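Local coordinates for immunomodulatory active chitinase (Trichuris suis, PDB 6G9C), which belongs to glycosyl hydrolase family 18, probably acts as a secreted, chitin-binding chitinase and has immunomodulatory activity, at residues R35-T40 with W368-D373; Q267-L272 with G364-T369. All blocks are in the same frame, centred on the assembly; numbering follows the deposited sequence.

Contact 1: R35-T40 with W368-D373; sequences RGCYFT and WTLDYD. With EDO (1,2-ethanediol), chain C.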
loop_
_atom_site.group_PDB
_atom_site.type_symbol
_atom_site.label_atom_id
_atom_site.label_comp_id
_atom_site.label_asym_id
_atom_site.label_seq_id
_atom_site.Cartn_x
_atom_site.Cartn_y
_atom_site.Cartn_z
ATOM N N ARG A 35 -5.370 -2.834 19.685
ATOM C CA ARG A 35 -4.971 -1.449 19.942
ATOM C C ARG A 35 -5.460 -0.592 18.785
ATOM O O ARG A 35 -4.934 -0.694 17.675
ATOM C CB ARG A 35 -3.455 -1.317 20.125
ATOM C CG ARG A 35 -2.939 -2.173 21.265
ATOM C CD ARG A 35 -1.429 -2.039 21.434
ATOM N NE ARG A 35 -0.696 -2.803 20.430
ATOM C CZ ARG A 35 -0.002 -2.255 19.439
ATOM N NH1 ARG A 35 0.052 -0.938 19.318
ATOM N NH2 ARG A 35 0.637 -3.021 18.566
ATOM N N GLY A 36 -6.471 0.244 19.036
ATOM C CA GLY A 36 -7.020 1.083 17.981
ATOM C C GLY A 36 -6.858 2.576 18.207
ATOM O O GLY A 36 -6.723 3.019 19.349
ATOM N N CYS A 37 -6.885 3.364 17.131
ATOM C CA CYS A 37 -6.732 4.810 17.207
ATOM C C CYS A 37 -7.617 5.468 16.171
ATOM O O CYS A 37 -7.572 5.080 15.003
ATOM C CB CYS A 37 -5.283 5.247 16.931
ATOM S SG CYS A 37 -4.058 4.511 18.012
ATOM N N TYR A 38 -8.342 6.510 16.564
ATOM C CA TYR A 38 -9.112 7.291 15.602
ATOM C C TYR A 38 -8.293 8.464 15.062
ATOM O O TYR A 38 -7.754 9.274 15.828
ATOM C CB TYR A 38 -10.401 7.814 16.218
ATOM C CG TYR A 38 -11.507 6.777 16.239
ATOM C CD1 TYR A 38 -11.537 5.797 17.222
ATOM C CD2 TYR A 38 -12.485 6.751 15.249
ATOM C CE1 TYR A 38 -12.547 4.821 17.231
ATOM C CE2 TYR A 38 -13.504 5.788 15.260
ATOM C CZ TYR A 38 -13.511 4.820 16.251
ATOM O OH TYR A 38 -14.492 3.836 16.297
ATOM N N PHE A 39 -8.192 8.525 13.736
ATOM C CA PHE A 39 -7.766 9.703 12.992
ATOM C C PHE A 39 -9.000 10.532 12.648
ATOM O O PHE A 39 -10.061 9.968 12.346
ATOM C CB PHE A 39 -7.040 9.249 11.717
ATOM C CG PHE A 39 -6.639 10.371 10.798
ATOM C CD1 PHE A 39 -7.515 10.851 9.834
ATOM C CD2 PHE A 39 -5.374 10.930 10.894
ATOM C CE1 PHE A 39 -7.142 11.879 8.991
ATOM C CE2 PHE A 39 -4.993 11.963 10.053
ATOM C CZ PHE A 39 -5.871 12.439 9.110
ATOM N N THR A 40 -8.876 11.867 12.684
ATOM C CA THR A 40 -9.997 12.745 12.351
ATOM C C THR A 40 -9.617 13.691 11.217
ATOM O O THR A 40 -8.568 14.348 11.270
ATOM C CB THR A 40 -10.502 13.558 13.562
ATOM O OG1 THR A 40 -9.509 14.513 13.968
ATOM C CG2 THR A 40 -10.848 12.638 14.739
ATOM N N TRP A 368 -9.619 7.909 21.332
ATOM C CA TRP A 368 -10.222 9.029 20.610
ATOM C C TRP A 368 -9.560 10.276 21.200
ATOM O O TRP A 368 -9.920 10.678 22.305
ATOM C CB TRP A 368 -11.756 9.040 20.788
ATOM C CG TRP A 368 -12.400 10.226 20.145
ATOM C CD1 TRP A 368 -12.560 11.463 20.688
ATOM C CD2 TRP A 368 -12.955 10.293 18.822
ATOM N NE1 TRP A 368 -13.176 12.304 19.790
ATOM C CE2 TRP A 368 -13.428 11.610 18.636
ATOM C CE3 TRP A 368 -13.094 9.371 17.783
ATOM C CZ2 TRP A 368 -14.019 12.030 17.449
ATOM C CZ3 TRP A 368 -13.681 9.783 16.604
ATOM C CH2 TRP A 368 -14.136 11.103 16.442
ATOM N N THR A 369 -8.587 10.904 20.523
ATOM C CA THR A 369 -8.130 10.697 19.150
ATOM C C THR A 369 -6.604 10.727 19.109
ATOM O O THR A 369 -5.951 11.065 20.097
ATOM C CB THR A 369 -8.571 11.826 18.200
ATOM O OG1 THR A 369 -7.929 13.037 18.619
ATOM C CG2 THR A 369 -10.076 12.051 18.198
ATOM N N LEU A 370 -6.036 10.440 17.934
ATOM C CA LEU A 370 -4.597 10.626 17.770
ATOM C C LEU A 370 -4.198 12.085 17.932
ATOM O O LEU A 370 -3.100 12.380 18.419
ATOM C CB LEU A 370 -4.161 10.138 16.388
ATOM C CG LEU A 370 -4.097 8.640 16.119
ATOM C CD1 LEU A 370 -4.186 8.398 14.611
ATOM C CD2 LEU A 370 -2.811 8.036 16.707
ATOM N N ASP A 371 -5.057 13.011 17.511
ATOM C CA ASP A 371 -4.663 14.407 17.392
ATOM C C ASP A 371 -4.862 15.198 18.678
ATOM O O ASP A 371 -4.545 16.388 18.699
ATOM C CB ASP A 371 -5.427 15.080 16.252
ATOM C CG ASP A 371 -6.923 14.796 16.311
ATOM O OD1 ASP A 371 -7.632 15.499 17.068
ATOM O OD2 ASP A 371 -7.374 13.866 15.607
ATOM N N TYR A 372 -5.358 14.570 19.744
ATOM C CA TYR A 372 -5.460 15.266 21.024
ATOM C C TYR A 372 -4.290 14.986 21.956
ATOM O O TYR A 372 -4.110 15.712 22.942
ATOM C CB TYR A 372 -6.749 14.881 21.740
ATOM C CG TYR A 372 -8.028 15.327 21.084
ATOM C CD1 TYR A 372 -8.108 16.512 20.355
ATOM C CD2 TYR A 372 -9.176 14.554 21.216
ATOM C CE1 TYR A 372 -9.332 16.913 19.775
ATOM C CE2 TYR A 372 -10.368 14.933 20.646
ATOM C CZ TYR A 372 -10.449 16.110 19.938
ATOM O OH TYR A 372 -11.673 16.447 19.391
ATOM N N ASP A 373 -3.507 13.946 21.679
ATOM C CA ASP A 373 -2.306 13.656 22.440
ATOM C C ASP A 373 -1.233 14.694 22.105
ATOM O O ASP A 373 -1.342 15.455 21.138
ATOM C CB ASP A 373 -1.821 12.247 22.101
ATOM C CG ASP A 373 -0.940 11.616 23.171
ATOM O OD1 ASP A 373 -0.541 12.262 24.169
ATOM O OD2 ASP A 373 -0.624 10.419 22.982
HETATM C C1 EDO C . -14.240 15.192 21.556
HETATM O O1 EDO C . -13.810 15.032 20.203
HETATM C C2 EDO C . -14.361 16.692 21.769
HETATM O O2 EDO C . -15.383 17.256 20.937
HETATM O O HOH W 1 -6.104 12.496 13.775
HETATM O O HOH W 2 -10.232 15.849 16.493
#

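Contact 2: Q267-L272 with G364-T369; sequences QIIIGL and GAFVWT. With EDO (1,2-ethanediol), chain C.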
loop_
_atom_site.group_PDB
_atom_site.type_symbol
_atom_site.label_atom_id
_atom_site.label_comp_id
_atom_site.label_asym_id
_atom_site.label_seq_id
_atom_site.Cartn_x
_atom_site.Cartn_y
_atom_site.Cartn_z
ATOM N N GLN A 267 -14.205 -9.234 22.496
ATOM C CA GLN A 267 -14.784 -8.348 21.497
ATOM C C GLN A 267 -15.111 -6.962 22.045
ATOM O O GLN A 267 -15.563 -6.101 21.283
ATOM C CB GLN A 267 -16.049 -8.991 20.902
ATOM C CG GLN A 267 -15.730 -10.120 19.916
ATOM C CD GLN A 267 -16.973 -10.846 19.419
ATOM O OE1 GLN A 267 -17.386 -11.857 19.986
ATOM N NE2 GLN A 267 -17.565 -10.338 18.344
ATOM N N ILE A 268 -14.897 -6.716 23.336
ATOM C CA ILE A 268 -15.193 -5.422 23.941
ATOM C C ILE A 268 -13.893 -4.634 24.014
ATOM O O ILE A 268 -12.989 -4.991 24.779
ATOM C CB ILE A 268 -15.823 -5.570 25.334
ATOM C CG1 ILE A 268 -17.147 -6.340 25.251
ATOM C CG2 ILE A 268 -16.023 -4.183 25.956
ATOM C CD1 ILE A 268 -17.639 -6.889 26.607
ATOM N N ILE A 269 -13.798 -3.556 23.238
ATOM C CA ILE A 269 -12.598 -2.725 23.197
ATOM C C ILE A 269 -12.874 -1.450 23.979
ATOM O O ILE A 269 -13.819 -0.717 23.664
ATOM C CB ILE A 269 -12.179 -2.403 21.753
ATOM C CG1 ILE A 269 -12.244 -3.661 20.866
ATOM C CG2 ILE A 269 -10.763 -1.778 21.738
ATOM C CD1 ILE A 269 -11.465 -4.876 21.396
ATOM N N ILE A 270 -12.025 -1.160 24.965
ATOM C CA ILE A 270 -12.284 -0.086 25.925
ATOM C C ILE A 270 -11.807 1.248 25.357
ATOM O O ILE A 270 -10.628 1.406 25.017
ATOM C CB ILE A 270 -11.598 -0.374 27.268
ATOM C CG1 ILE A 270 -12.031 -1.743 27.808
ATOM C CG2 ILE A 270 -11.893 0.761 28.269
ATOM C CD1 ILE A 270 -13.506 -1.863 28.058
ATOM N N GLY A 271 -12.709 2.225 25.307
ATOM C CA GLY A 271 -12.362 3.528 24.763
ATOM C C GLY A 271 -11.599 4.387 25.767
ATOM O O GLY A 271 -11.931 4.448 26.952
ATOM N N LEU A 272 -10.589 5.086 25.261
ATOM C CA LEU A 272 -9.722 5.948 26.077
ATOM C C LEU A 272 -9.728 7.346 25.472
ATOM O O LEU A 272 -9.284 7.520 24.317
ATOM C CB LEU A 272 -8.285 5.415 26.147
ATOM C CG LEU A 272 -8.084 3.956 26.554
ATOM C CD1 LEU A 272 -6.621 3.594 26.401
ATOM C CD2 LEU A 272 -8.546 3.714 27.975
ATOM N N GLY A 364 -9.186 -5.117 24.400
ATOM C CA GLY A 364 -8.104 -4.190 24.119
ATOM C C GLY A 364 -8.555 -2.770 24.411
ATOM O O GLY A 364 -9.458 -2.546 25.225
ATOM N N ALA A 365 -7.931 -1.830 23.709
ATOM C CA ALA A 365 -8.214 -0.417 23.912
ATOM C C ALA A 365 -8.217 0.296 22.576
ATOM O O ALA A 365 -7.601 -0.152 21.601
ATOM C CB ALA A 365 -7.173 0.240 24.842
ATOM N N PHE A 366 -8.917 1.425 22.545
ATOM C CA PHE A 366 -8.809 2.358 21.439
ATOM C C PHE A 366 -8.794 3.770 22.004
ATOM O O PHE A 366 -9.299 4.017 23.108
ATOM C CB PHE A 366 -9.942 2.169 20.419
ATOM C CG PHE A 366 -11.279 2.721 20.867
ATOM C CD1 PHE A 366 -11.628 4.040 20.596
ATOM C CD2 PHE A 366 -12.194 1.912 21.536
ATOM C CE1 PHE A 366 -12.855 4.551 20.980
ATOM C CE2 PHE A 366 -13.412 2.415 21.936
ATOM C CZ PHE A 366 -13.751 3.735 21.660
ATOM N N VAL A 367 -8.188 4.696 21.259
ATOM C CA VAL A 367 -8.093 6.085 21.695
ATOM C C VAL A 367 -8.884 6.981 20.749
ATOM O O VAL A 367 -8.827 6.840 19.520
ATOM C CB VAL A 367 -6.630 6.580 21.815
ATOM C CG1 VAL A 367 -5.885 5.749 22.829
ATOM C CG2 VAL A 367 -5.926 6.512 20.473
ATOM N N TRP A 368 -9.619 7.909 21.332
ATOM C CA TRP A 368 -10.222 9.029 20.610
ATOM C C TRP A 368 -9.560 10.276 21.200
ATOM O O TRP A 368 -9.920 10.678 22.305
ATOM C CB TRP A 368 -11.756 9.040 20.788
ATOM C CG TRP A 368 -12.400 10.226 20.145
ATOM C CD1 TRP A 368 -12.560 11.463 20.688
ATOM C CD2 TRP A 368 -12.955 10.293 18.822
ATOM N NE1 TRP A 368 -13.176 12.304 19.790
ATOM C CE2 TRP A 368 -13.428 11.610 18.636
ATOM C CE3 TRP A 368 -13.094 9.371 17.783
ATOM C CZ2 TRP A 368 -14.019 12.030 17.449
ATOM C CZ3 TRP A 368 -13.681 9.783 16.604
ATOM C CH2 TRP A 368 -14.136 11.103 16.442
ATOM N N THR A 369 -8.587 10.904 20.523
ATOM C CA THR A 369 -8.130 10.697 19.150
ATOM C C THR A 369 -6.604 10.727 19.109
ATOM O O THR A 369 -5.951 11.065 20.097
ATOM C CB THR A 369 -8.571 11.826 18.200
ATOM O OG1 THR A 369 -7.929 13.037 18.619
ATOM C CG2 THR A 369 -10.076 12.051 18.198
HETATM C C1 EDO C . -14.240 15.192 21.556
HETATM O O1 EDO C . -13.810 15.032 20.203
HETATM C C2 EDO C . -14.361 16.692 21.769
HETATM O O2 EDO C . -15.383 17.256 20.937
#

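Contact 1: R35-T40 with W368-D373
Asp371 OD2 takes a hydrogen bond from Thr40 OG1 at 2.8 Å and another from a water, which in turn accepts from the backbone N of Thr40. The hydroxyl comes in above the carboxylate plane, 46° out of it. A second water donates to both Thr40 OG1 and Asp371 OD1 (2.7 Å to the latter), so two waters and one direct bond tie the carboxylate to Thr40. OD1 also forms a salt bridge with Arg46, which should favour the ionised form. Thr40 places OG1 between its backbone N and carbonyl carbon (chi1 68°), leaving CG2 to lie 3.6 Å from Thr369 CG2 and over one face of the Trp368 indole. Backbone joins backbone through a nearly straight bond from Leu370 N to Tyr38 O, 3.0 Å. Leu370 packs its branched end on Cys37, CG to CB 3.7 Å. Trp368 CE3 approaches Tyr38 CG to 3.4 Å, the two ring planes inclined at 56°. On its far edge, Trp368 NE1 donates to O1 of an ethanediol at 2.8 Å; Tyr372 OH bonds the same oxygen. The cis peptide between Trp368 and Thr369, at the end of the last barrel strand, is a hallmark of family 18 chitinases, whose corresponding tryptophan lines the sugar-binding cleft.

Contact 2: Q267-L272 with G364-T369
Phe366 lays its ring flat against Gly271 on the neighbouring strand. Its CB packs against Gly36 O of strand 34-40 and carries CG between the backbone N and the carbonyl carbon (chi1 76°), which swings the ring over the adjacent chain. CG lies 4.1 Å from Gly271 CA; one step out, CD2 is 3.6 Å from Gly271 CA, with Ile269 CG2 beyond it. Farther along the same side, CE2 comes within 3.2 Å of Gly271 CA and has Ile269 O at its edge, near the ring plane. On the other side of the ring CE1 also lies over Gly271 CA, as does CZ at the tip. The result is a CH-pi contact, Gly271 CA standing 24° off the normal of the Phe366 ring. This is the pairing of the seventh and eighth parallel strands of a (beta/alpha)8 barrel, and Phe366 shares the barrel-facing side with Ile269. Four backbone bonds alternate across it: Ile270 N to Gly364 O, Phe366 N to Ile270 O, Leu272 N to Phe366 O, and Trp368 N to Leu272 O. The third is the shortest at 2.7 Å but bent, 138° at the hydrogen. Ile270, Leu272, Ala365 and Val367 point to the other side of the strands, where helix 347-360 packs on the first three. Here Leu272 CD1 touches Ala365 CB at 3.7 Å, and Leu272 CB meets Val367 CG1 at 4.1 Å.

In the fold
Strand 364-368 connects the two contacts, whose centres lie 10 Å apart: one side pairs with 268-272 in contact 2, the other with 34-40, closing the barrel from its eighth strand to its first. Gly36 supplies two of the links, its N 2.8 Å from Ala365 O and its O 2.9 Å from Val367 N, both probable hydrogen bonds. Inside the barrel, Tyr38 CE1 packs on Phe366 CD1 at 3.6 Å, while Tyr38 OH is hydrogen-bonded to Asp149, part of the DxxDxDxE signature of family 18. Trp368 and Thr369 belong to both contacts, where the strand leaves the barrel; the ethanediol held at Trp368 may mark part of the cleft.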